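Local coordinates for beta-lactamase-like protein (Novosphingobium pentaromativorans US6-1, PDB 6AUF) that probably hydrolyses beta-lactam antibiotics as a zinc-dependent subclass B3 metallo-beta-lactamase, at residues 44-49 with 90-95; 53-58 with 255-260; 220-223 with 227-230; 231-236 with 282-287. All coordinates share one frame; numbering follows the deposited sequence.

Contact 1: 44-49 with 90-95; sequences APPAHI and IRKLGF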
# COMPACT_ATOMS: atom_id res chain seq x y z
N ALA A 44 -11.94 11.36 3.78
CA ALA A 44 -11.78 11.00 5.17
C ALA A 44 -10.92 12.05 5.86
O ALA A 44 -10.04 12.64 5.24
CB ALA A 44 -11.13 9.62 5.33
N PRO A 45 -11.15 12.31 7.14
CA PRO A 45 -10.29 13.25 7.85
C PRO A 45 -8.91 12.65 8.00
O PRO A 45 -8.79 11.44 8.23
CB PRO A 45 -10.99 13.40 9.21
CG PRO A 45 -11.58 12.05 9.43
CD PRO A 45 -12.01 11.55 8.07
N PRO A 46 -7.85 13.45 7.85
CA PRO A 46 -6.51 12.91 8.08
C PRO A 46 -6.40 12.43 9.52
O PRO A 46 -7.19 12.80 10.39
CB PRO A 46 -5.59 14.11 7.82
CG PRO A 46 -6.45 15.18 7.19
CD PRO A 46 -7.85 14.90 7.64
N ALA A 47 -5.42 11.57 9.77
CA ALA A 47 -5.22 11.09 11.12
C ALA A 47 -3.74 10.84 11.36
O ALA A 47 -2.94 10.79 10.44
CB ALA A 47 -6.03 9.82 11.41
N HIS A 48 -3.42 10.71 12.64
CA HIS A 48 -2.06 10.47 13.10
C HIS A 48 -1.90 8.97 13.33
O HIS A 48 -2.68 8.37 14.08
CB HIS A 48 -1.81 11.26 14.38
CG HIS A 48 -0.48 11.02 15.01
ND1 HIS A 48 0.70 11.36 14.40
CD2 HIS A 48 -0.15 10.47 16.20
CE1 HIS A 48 1.71 11.03 15.19
NE2 HIS A 48 1.22 10.49 16.29
N ILE A 49 -0.91 8.36 12.69
CA ILE A 49 -0.71 6.94 12.91
C ILE A 49 0.25 6.75 14.07
O ILE A 49 -0.10 6.14 15.09
CB ILE A 49 -0.21 6.23 11.64
CG1 ILE A 49 -1.30 6.24 10.58
CG2 ILE A 49 0.22 4.79 11.97
CD1 ILE A 49 -0.86 5.60 9.28
N ILE A 90 -2.94 16.56 3.47
CA ILE A 90 -1.61 17.01 3.84
C ILE A 90 -1.68 18.39 4.50
O ILE A 90 -1.25 18.57 5.65
CB ILE A 90 -0.70 17.04 2.59
CG1 ILE A 90 -0.65 15.66 1.94
CG2 ILE A 90 0.69 17.53 2.96
CD1 ILE A 90 -0.35 14.55 2.92
N ARG A 91 -2.21 19.37 3.78
CA ARG A 91 -2.27 20.72 4.31
C ARG A 91 -3.06 20.76 5.61
O ARG A 91 -2.60 21.31 6.62
CB ARG A 91 -2.89 21.65 3.27
CG ARG A 91 -2.40 21.36 1.86
CD ARG A 91 -3.18 22.12 0.82
NE ARG A 91 -2.55 22.05 -0.49
CZ ARG A 91 -1.50 22.79 -0.85
NH1 ARG A 91 -0.96 23.66 0.00
NH2 ARG A 91 -0.98 22.65 -2.06
N LYS A 92 -4.24 20.14 5.62
CA LYS A 92 -5.05 20.10 6.82
C LYS A 92 -4.28 19.58 8.03
O LYS A 92 -4.74 19.76 9.15
CB LYS A 92 -6.30 19.24 6.57
CG LYS A 92 -7.28 19.87 5.58
CD LYS A 92 -7.94 18.80 4.71
CE LYS A 92 -9.45 18.83 4.81
NZ LYS A 92 -9.93 18.24 6.10
N LEU A 93 -3.12 18.95 7.82
CA LEU A 93 -2.25 18.52 8.91
C LEU A 93 -1.14 19.52 9.19
O LEU A 93 -0.34 19.29 10.11
CB LEU A 93 -1.65 17.16 8.58
CG LEU A 93 -2.12 15.97 9.42
CD1 LEU A 93 -3.61 15.88 9.37
CD2 LEU A 93 -1.49 14.67 8.91
N GLY A 94 -1.05 20.60 8.42
CA GLY A 94 -0.01 21.59 8.59
C GLY A 94 1.27 21.33 7.83
O GLY A 94 2.30 21.91 8.17
N PHE A 95 1.22 20.48 6.80
CA PHE A 95 2.40 20.14 6.01
C PHE A 95 2.25 20.67 4.59
O PHE A 95 1.16 20.73 4.03
CB PHE A 95 2.62 18.63 5.98
CG PHE A 95 2.89 18.04 7.34
CD1 PHE A 95 4.06 18.34 8.02
CD2 PHE A 95 1.98 17.19 7.94
CE1 PHE A 95 4.32 17.80 9.28
CE2 PHE A 95 2.23 16.64 9.19
CZ PHE A 95 3.40 16.94 9.86

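Contact 2: 53-58 with 255-260; sequences TWYVGT and SNLFDR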
# COMPACT_ATOMS: atom_id res chain seq x y z
N THR A 53 4.38 9.55 11.14
CA THR A 53 3.60 8.85 10.13
C THR A 53 2.12 9.18 10.27
O THR A 53 1.57 9.12 11.38
CB THR A 53 3.82 7.34 10.24
OG1 THR A 53 5.21 7.07 10.11
CG2 THR A 53 3.04 6.61 9.16
N TRP A 54 1.48 9.45 9.14
CA TRP A 54 0.14 10.02 9.08
C TRP A 54 -0.71 9.30 8.05
O TRP A 54 -0.23 8.98 6.95
CB TRP A 54 0.23 11.50 8.73
CG TRP A 54 1.18 12.28 9.59
CD1 TRP A 54 2.49 12.52 9.35
CD2 TRP A 54 0.87 12.95 10.82
NE1 TRP A 54 3.03 13.28 10.36
CE2 TRP A 54 2.05 13.56 11.27
CE3 TRP A 54 -0.31 13.09 11.58
CZ2 TRP A 54 2.10 14.30 12.44
CZ3 TRP A 54 -0.25 13.82 12.74
CH2 TRP A 54 0.94 14.42 13.17
N TYR A 55 -1.97 9.05 8.39
CA TYR A 55 -2.95 8.63 7.40
C TYR A 55 -3.52 9.86 6.71
O TYR A 55 -3.98 10.79 7.38
CB TYR A 55 -4.08 7.82 8.03
CG TYR A 55 -4.99 7.15 7.02
CD1 TYR A 55 -6.10 7.81 6.49
CD2 TYR A 55 -4.73 5.85 6.58
CE1 TYR A 55 -6.93 7.19 5.57
CE2 TYR A 55 -5.55 5.23 5.66
CZ TYR A 55 -6.64 5.90 5.16
OH TYR A 55 -7.43 5.25 4.24
N VAL A 56 -3.47 9.88 5.38
CA VAL A 56 -3.89 11.04 4.62
C VAL A 56 -4.70 10.59 3.42
O VAL A 56 -4.94 11.36 2.49
CB VAL A 56 -2.68 11.88 4.17
CG1 VAL A 56 -2.12 12.68 5.34
CG2 VAL A 56 -1.61 10.97 3.58
N GLY A 57 -5.11 9.32 3.43
CA GLY A 57 -5.88 8.75 2.34
C GLY A 57 -7.36 9.04 2.50
O GLY A 57 -7.78 9.92 3.25
N THR A 58 -8.16 8.27 1.75
CA THR A 58 -9.61 8.35 1.78
C THR A 58 -10.17 7.30 2.73
O THR A 58 -9.43 6.54 3.37
CB THR A 58 -10.21 8.15 0.39
OG1 THR A 58 -10.16 6.76 0.07
CG2 THR A 58 -9.44 8.94 -0.64
N SER A 255 -6.46 -4.42 7.61
CA SER A 255 -5.76 -4.51 8.89
C SER A 255 -6.52 -3.84 10.04
O SER A 255 -5.93 -3.52 11.07
CB SER A 255 -4.34 -3.92 8.79
OG SER A 255 -4.31 -2.62 8.20
N ASN A 256 -7.83 -3.64 9.90
CA ASN A 256 -8.64 -3.11 11.00
C ASN A 256 -8.16 -1.73 11.44
O ASN A 256 -8.16 -1.38 12.62
CB ASN A 256 -8.63 -4.09 12.18
CG ASN A 256 -9.63 -3.73 13.26
OD1 ASN A 256 -10.70 -3.17 12.99
ND2 ASN A 256 -9.28 -4.06 14.50
N LEU A 257 -7.76 -0.93 10.45
CA LEU A 257 -6.89 0.20 10.74
C LEU A 257 -7.63 1.34 11.43
O LEU A 257 -7.07 1.99 12.32
CB LEU A 257 -6.24 0.69 9.44
CG LEU A 257 -5.34 1.90 9.66
CD1 LEU A 257 -4.07 1.54 10.44
CD2 LEU A 257 -5.04 2.58 8.35
N PHE A 258 -8.88 1.60 11.03
CA PHE A 258 -9.60 2.75 11.58
C PHE A 258 -9.95 2.55 13.05
O PHE A 258 -9.80 3.47 13.86
CB PHE A 258 -10.84 3.04 10.73
CG PHE A 258 -10.50 3.62 9.39
CD1 PHE A 258 -9.20 4.04 9.11
CD2 PHE A 258 -11.45 3.71 8.39
CE1 PHE A 258 -8.87 4.57 7.87
CE2 PHE A 258 -11.13 4.23 7.13
CZ PHE A 258 -9.84 4.68 6.88
N ASP A 259 -10.40 1.35 13.44
CA ASP A 259 -10.64 1.07 14.85
C ASP A 259 -9.37 1.21 15.67
O ASP A 259 -9.39 1.77 16.77
CB ASP A 259 -11.22 -0.34 15.02
CG ASP A 259 -12.69 -0.42 14.69
OD1 ASP A 259 -13.27 0.61 14.29
OD2 ASP A 259 -13.27 -1.51 14.85
N ARG A 260 -8.25 0.68 15.16
CA ARG A 260 -6.99 0.75 15.88
C ARG A 260 -6.52 2.20 16.01
O ARG A 260 -5.97 2.59 17.05
CB ARG A 260 -5.93 -0.12 15.17
CG ARG A 260 -6.27 -1.61 15.14
CD ARG A 260 -5.06 -2.53 14.82
NE ARG A 260 -4.57 -2.34 13.46
CZ ARG A 260 -3.32 -2.00 13.14
NH1 ARG A 260 -2.39 -1.84 14.07
NH2 ARG A 260 -3.01 -1.83 11.87

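Contact 3: 220-223 with 227-230; sequences YRFS and DRIA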
# COMPACT_ATOMS: atom_id res chain seq x y z
N TYR A 220 -8.66 -16.84 -15.66
CA TYR A 220 -7.30 -17.04 -15.21
C TYR A 220 -7.21 -18.18 -14.22
O TYR A 220 -8.04 -18.29 -13.31
CB TYR A 220 -6.76 -15.76 -14.57
CG TYR A 220 -5.32 -15.88 -14.11
CD1 TYR A 220 -5.00 -16.38 -12.85
CD2 TYR A 220 -4.28 -15.49 -14.94
CE1 TYR A 220 -3.67 -16.48 -12.43
CE2 TYR A 220 -2.96 -15.58 -14.53
CZ TYR A 220 -2.66 -16.07 -13.29
OH TYR A 220 -1.35 -16.14 -12.92
N ARG A 221 -6.18 -19.01 -14.37
CA ARG A 221 -5.91 -20.11 -13.44
C ARG A 221 -4.48 -20.02 -12.93
O ARG A 221 -3.53 -20.03 -13.72
CB ARG A 221 -6.17 -21.47 -14.10
CG ARG A 221 -7.62 -21.69 -14.46
CD ARG A 221 -7.87 -23.09 -15.01
NE ARG A 221 -8.32 -24.02 -13.97
CZ ARG A 221 -7.64 -25.09 -13.58
NH1 ARG A 221 -8.15 -25.86 -12.62
NH2 ARG A 221 -6.48 -25.40 -14.15
N PHE A 222 -4.33 -19.92 -11.60
CA PHE A 222 -3.00 -19.88 -11.00
C PHE A 222 -2.22 -21.16 -11.28
O PHE A 222 -1.00 -21.13 -11.44
CB PHE A 222 -3.10 -19.64 -9.49
CG PHE A 222 -3.55 -18.26 -9.12
CD1 PHE A 222 -4.91 -17.98 -8.98
CD2 PHE A 222 -2.63 -17.24 -8.94
CE1 PHE A 222 -5.34 -16.69 -8.64
CE2 PHE A 222 -3.03 -15.95 -8.62
CZ PHE A 222 -4.39 -15.67 -8.46
N SER A 223 -2.93 -22.29 -11.34
CA SER A 223 -2.29 -23.58 -11.56
C SER A 223 -1.51 -23.61 -12.87
O SER A 223 -0.53 -24.36 -12.98
CB SER A 223 -3.35 -24.68 -11.55
OG SER A 223 -4.05 -24.66 -10.31
N ASP A 227 5.39 -19.49 -12.45
CA ASP A 227 6.08 -18.26 -12.09
C ASP A 227 5.27 -17.46 -11.08
O ASP A 227 5.77 -17.11 -10.00
CB ASP A 227 6.37 -17.43 -13.33
CG ASP A 227 7.59 -17.93 -14.11
OD1 ASP A 227 8.39 -18.71 -13.54
OD2 ASP A 227 7.75 -17.52 -15.28
N ARG A 228 4.00 -17.18 -11.41
CA ARG A 228 3.13 -16.43 -10.51
C ARG A 228 2.99 -17.12 -9.16
O ARG A 228 3.04 -16.46 -8.11
CB ARG A 228 1.75 -16.25 -11.15
CG ARG A 228 0.76 -15.46 -10.30
CD ARG A 228 0.75 -13.94 -10.64
NE ARG A 228 1.98 -13.27 -10.23
CZ ARG A 228 2.22 -12.82 -8.99
NH1 ARG A 228 1.31 -12.95 -8.02
NH2 ARG A 228 3.40 -12.24 -8.74
N ILE A 229 2.80 -18.44 -9.16
CA ILE A 229 2.64 -19.16 -7.90
C ILE A 229 3.90 -19.05 -7.06
O ILE A 229 3.84 -18.92 -5.83
CB ILE A 229 2.26 -20.63 -8.14
CG1 ILE A 229 0.90 -20.74 -8.83
CG2 ILE A 229 2.29 -21.43 -6.83
CD1 ILE A 229 0.36 -22.15 -8.89
N ALA A 230 5.07 -19.13 -7.70
CA ALA A 230 6.31 -19.08 -6.93
C ALA A 230 6.53 -17.68 -6.37
O ALA A 230 6.97 -17.52 -5.23
CB ALA A 230 7.50 -19.51 -7.80

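Contact 4: 231-236 with 282-287; sequences RIRTGL and SYFAKR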
# COMPACT_ATOMS: atom_id res chain seq x y z
N ARG A 231 6.23 -16.66 -7.18
CA ARG A 231 6.28 -15.29 -6.69
C ARG A 231 5.30 -15.06 -5.53
O ARG A 231 5.63 -14.36 -4.57
CB ARG A 231 6.01 -14.33 -7.85
CG ARG A 231 7.15 -14.31 -8.85
CD ARG A 231 8.40 -13.81 -8.16
NE ARG A 231 8.49 -12.36 -8.20
CZ ARG A 231 9.41 -11.65 -7.55
NH1 ARG A 231 10.31 -12.25 -6.78
NH2 ARG A 231 9.41 -10.32 -7.68
N ILE A 232 4.11 -15.66 -5.59
CA ILE A 232 3.18 -15.53 -4.47
C ILE A 232 3.79 -16.08 -3.19
O ILE A 232 3.81 -15.42 -2.14
CB ILE A 232 1.83 -16.20 -4.79
CG1 ILE A 232 1.10 -15.43 -5.90
CG2 ILE A 232 0.97 -16.27 -3.52
CD1 ILE A 232 0.00 -16.22 -6.60
N ARG A 233 4.32 -17.30 -3.25
CA ARG A 233 4.93 -17.90 -2.07
C ARG A 233 6.03 -17.01 -1.51
O ARG A 233 6.15 -16.84 -0.28
CB ARG A 233 5.46 -19.28 -2.43
CG ARG A 233 4.39 -20.13 -3.06
CD ARG A 233 4.26 -21.45 -2.36
NE ARG A 233 3.42 -22.36 -3.12
CZ ARG A 233 2.18 -22.69 -2.78
NH1 ARG A 233 1.64 -22.19 -1.67
NH2 ARG A 233 1.49 -23.54 -3.54
N THR A 234 6.85 -16.43 -2.38
CA THR A 234 7.90 -15.52 -1.93
C THR A 234 7.30 -14.31 -1.23
O THR A 234 7.82 -13.88 -0.19
CB THR A 234 8.75 -15.06 -3.12
OG1 THR A 234 9.49 -16.17 -3.64
CG2 THR A 234 9.74 -13.91 -2.71
N GLY A 235 6.23 -13.75 -1.79
CA GLY A 235 5.63 -12.56 -1.21
C GLY A 235 5.01 -12.84 0.15
O GLY A 235 5.19 -12.08 1.10
N LEU A 236 4.25 -13.94 0.25
CA LEU A 236 3.67 -14.30 1.54
C LEU A 236 4.77 -14.47 2.58
O LEU A 236 4.62 -14.03 3.74
CB LEU A 236 2.88 -15.59 1.42
CG LEU A 236 1.72 -15.52 0.44
CD1 LEU A 236 1.01 -16.87 0.34
CD2 LEU A 236 0.78 -14.42 0.90
N SER A 282 -3.77 -18.78 3.50
CA SER A 282 -4.90 -19.69 3.63
C SER A 282 -5.89 -19.47 2.49
O SER A 282 -6.33 -20.43 1.84
CB SER A 282 -5.57 -19.49 4.99
OG SER A 282 -6.75 -20.26 5.08
N TYR A 283 -6.20 -18.20 2.20
CA TYR A 283 -7.08 -17.90 1.08
C TYR A 283 -6.53 -18.47 -0.22
O TYR A 283 -7.26 -19.09 -0.99
CB TYR A 283 -7.29 -16.38 0.96
CG TYR A 283 -8.16 -15.95 -0.20
CD1 TYR A 283 -9.55 -15.89 -0.07
CD2 TYR A 283 -7.61 -15.60 -1.43
CE1 TYR A 283 -10.36 -15.50 -1.13
CE2 TYR A 283 -8.41 -15.20 -2.50
CZ TYR A 283 -9.79 -15.15 -2.34
OH TYR A 283 -10.60 -14.76 -3.38
N PHE A 284 -5.23 -18.28 -0.46
CA PHE A 284 -4.61 -18.77 -1.68
C PHE A 284 -4.75 -20.29 -1.81
O PHE A 284 -5.03 -20.80 -2.90
CB PHE A 284 -3.13 -18.37 -1.71
CG PHE A 284 -2.41 -18.78 -2.95
CD1 PHE A 284 -2.99 -18.61 -4.20
CD2 PHE A 284 -1.12 -19.32 -2.87
CE1 PHE A 284 -2.31 -18.99 -5.36
CE2 PHE A 284 -0.43 -19.70 -4.02
CZ PHE A 284 -1.02 -19.54 -5.26
N ALA A 285 -4.56 -21.02 -0.71
CA ALA A 285 -4.63 -22.48 -0.82
C ALA A 285 -6.03 -22.92 -1.18
O ALA A 285 -6.21 -23.83 -2.00
CB ALA A 285 -4.17 -23.14 0.47
N LYS A 286 -7.04 -22.29 -0.58
CA LYS A 286 -8.41 -22.58 -0.98
C LYS A 286 -8.60 -22.37 -2.47
O LYS A 286 -9.32 -23.12 -3.13
CB LYS A 286 -9.39 -21.72 -0.18
CG LYS A 286 -9.35 -21.98 1.32
CD LYS A 286 -10.48 -21.22 2.02
CE LYS A 286 -10.69 -21.68 3.47
NZ LYS A 286 -9.47 -21.51 4.33
N ARG A 287 -7.93 -21.35 -3.03
CA ARG A 287 -8.10 -21.06 -4.45
C ARG A 287 -7.44 -22.13 -5.31
O ARG A 287 -8.00 -22.56 -6.32
CB ARG A 287 -7.56 -19.67 -4.76
CG ARG A 287 -7.32 -19.40 -6.25
CD ARG A 287 -8.62 -19.19 -7.01
NE ARG A 287 -8.40 -19.21 -8.46
CZ ARG A 287 -8.44 -18.15 -9.25
NH1 ARG A 287 -8.22 -18.29 -10.55
NH2 ARG A 287 -8.71 -16.96 -8.75

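Contact 1: 44-49 with 90-95
The pyrrolidine ring of Pro-46 turns its CB-CG side to residues 90-95, where Leu-93 and Lys-92 receive it. Two aromatic rings flank the contact without meeting each other: His-48 and Phe-95 both lean on Trp-54 of the next strand, with planes about 55° and 60° from the indole. Phe-95 also forms an edge-to-face pair with His-72. In the metallo-beta-lactamase fold this joins the approach to the outermost strand 47-50 to the C-terminal end of helix 83-91, which closes in a Schellman motif at Gly-94. The positive phi there is one that glycine, lacking a CB, adopts without strain; the accompanying bond from Phe-95 N to Ile-90 O is weak at 3.3 Å.

By ending the helix, this turn presents Lys-92 and Leu-93 to the proline. Pro-46 and Leu-93 run alongside one another in opposite senses, the CD1 methyl of Leu-93 sitting against the Pro-46 ring, though its exact place is doubtful. Proline suits the place because its rigid ring offers a compact apolar surface that costs little entropy to fix. Lys-92 packs CB 4.1 Å from Pro-46 CG, while CG stands beside the backbone N (chi1 -68°) and the chain, bent from chi2 to chi4, curls alongside the proline ring. About 182 Å² is buried in all, with no hydrogen bond across. Leucine's other branch is shared, for CD2 packs on Trp-54 and at the same time lies 4.4 Å from the backbone O of Ala-47.

Contact 2: 53-58 with 255-260
Tyr-55 reaches from strand 53-55 toward the first turn of helix 257-261, where Leu-257 and Phe-258 receive its ring. From CB the chain leaves with CG opposite the backbone N (chi1 -170°), which sends the ring out from the strand. Along one side, CD2 lies 3.7 Å from CD2 of Leu-257, a methyl that approaches obliquely and touches CE2 as well. Farther out, one face is met by the edge of Phe-258 in a T-shaped stack, the centroids 5.4 Å apart and the planes at 87°; CZ of Tyr-55 is 3.8 Å from CE1 of Phe-258. At the tip, OH packs 3.6 Å from Phe-258 CZ and donates a hydrogen bond to Thr-58 O, 2.5 Å away and almost in line with the carbonyl (164°). That oxygen lies in plane at the edge of both rings. Tyrosine suits the site because its ring packs among apolar side chains while its hydroxyl binds the buried carbonyl of Thr-58.

Leu-27 of helix 27-30 touches both rings. Within the helix start, Arg-260 NE donates to Ser-255 O over 3.0 Å, and Leu-257 also touches Val-248. The helix thus links strand 53-55 of one sheet to strand 246-248 of the other, just beyond the loop bearing the zinc ligand His-251, about 8 Å from the side chain of Tyr-55, as in the alpha-beta/beta-alpha sandwich of metallo-beta-lactamases.

Contact 3: 220-223 with 227-230
Arg-228 lays the aliphatic root of its side chain against Tyr-220 and Phe-222. Tyr-220 OH lies 3.4 Å from Arg-228 CG and 3.6 Å from its CB, the two side chains crossing at about a right angle. Phe-222 runs beside the arginine in the same direction, its CD2 4.1 Å from that same CG. One helical position along, Ile-229 sends CG1 to within 4.2 Å of Phe-222 CB, and its CD1 rests 4.0 Å from CA of Ser-223.

The two aromatic residues are set against each other: CE1 of Tyr-220 stands 3.6 Å above the centre of the Phe-222 ring, so the phenol hydroxyl and the phenyl rim together receive the arginine methylenes. This is the entry to helix 226-241 of the metallo-beta-lactamase fold, where a short 3-10 segment beginning at residue 222 doubles back on the helix's first turns. An arginine serves here because its long chain packs through its methylenes and still delivers a charged end. With chi1 at -179° and a bend at chi2, the chain carries the guanidinium on past the Phe-222 ring, where NH1 donates to Pro-183 O.

Farther out, Pro-147 touches Tyr-220, Phe-222 and Arg-228, and the ring of His-225 meets that of Tyr-220 nearly parallel. Glu-291 of helix 272-292 accepts bonds from Phe-222 N and Ser-223 OG, while Leu-288 of that helix packs on both Phe-222 and Ile-229.

Contact 4: 231-236 with 282-287
Phe-284 drives its ring from helix 272-292 into the side of helix 226-241, where Ile-232, coming from the opposite direction, lies over one face of it. This is the close-packed half of the contact. The branch CG2 of Ile-232 sits toward CD2 and CE2 of the ring in a CH-pi contact, 4.0 Å from the centroid and 23° from the normal. On the same side of the ring the other branch lies toward CE1 and CZ, with CD1 3.7 Å from CZ of Phe-284. A beta-branched isoleucine suits this place because its two arms cover one ring face at two points. Phenylalanine matches it: with CG opposite the backbone N (chi1 -178°), its ring is carried straight out from its own helix, and it gives up 95 Å² to the contact, more than half of the total of 182 Å².

On the solvent side the packing is looser. Arg-233, an exposed residue, brings its guanidinium obliquely up to Phe-284, the planes 53° apart; NH1 lies 4.0 Å from CE2, a carbon that stands over one face of the guanidinium. The charged end can thus stay hydrated while its flat, poorly solvated face covers hydrocarbon. CD1 of Leu-236 comes no nearer than 4.6 Å to CD2 of Phe-284, and the leucine packs instead on Ala-280.

Beyond the pair, Ser-277 OG of helix 272-292 bonds to Leu-236 O, Thr-214 of a loop touches Phe-284, and Arg-231 forms a salt bridge to Glu-181, placing helix 226-241 between strand 175-181 and helix 272-292.

How the contacts relate
The four contacts form two touching pairs. Contacts 1 and 2, centres 11 Å apart, share neighbouring strands of one sheet: Ala-47 O and Tyr-55 N lie 2.9 Å apart, probably hydrogen-bonded. Contacts 3 and 4, centres 10 Å apart, share helix 226-241, and CE2 of Phe-222 packs 3.7 Å from CD1 of Ile-232. Contact 1 lies across the chain's centre from contacts 3 and 4, some 40 and 35 Å away between centres. The zinc site lies between the pairs: the side chain of Thr-58 is about 10 Å from a zinc ion, those of Arg-228 and Ile-232 about 11 and 12 Å, so none of the three is a zinc ligand.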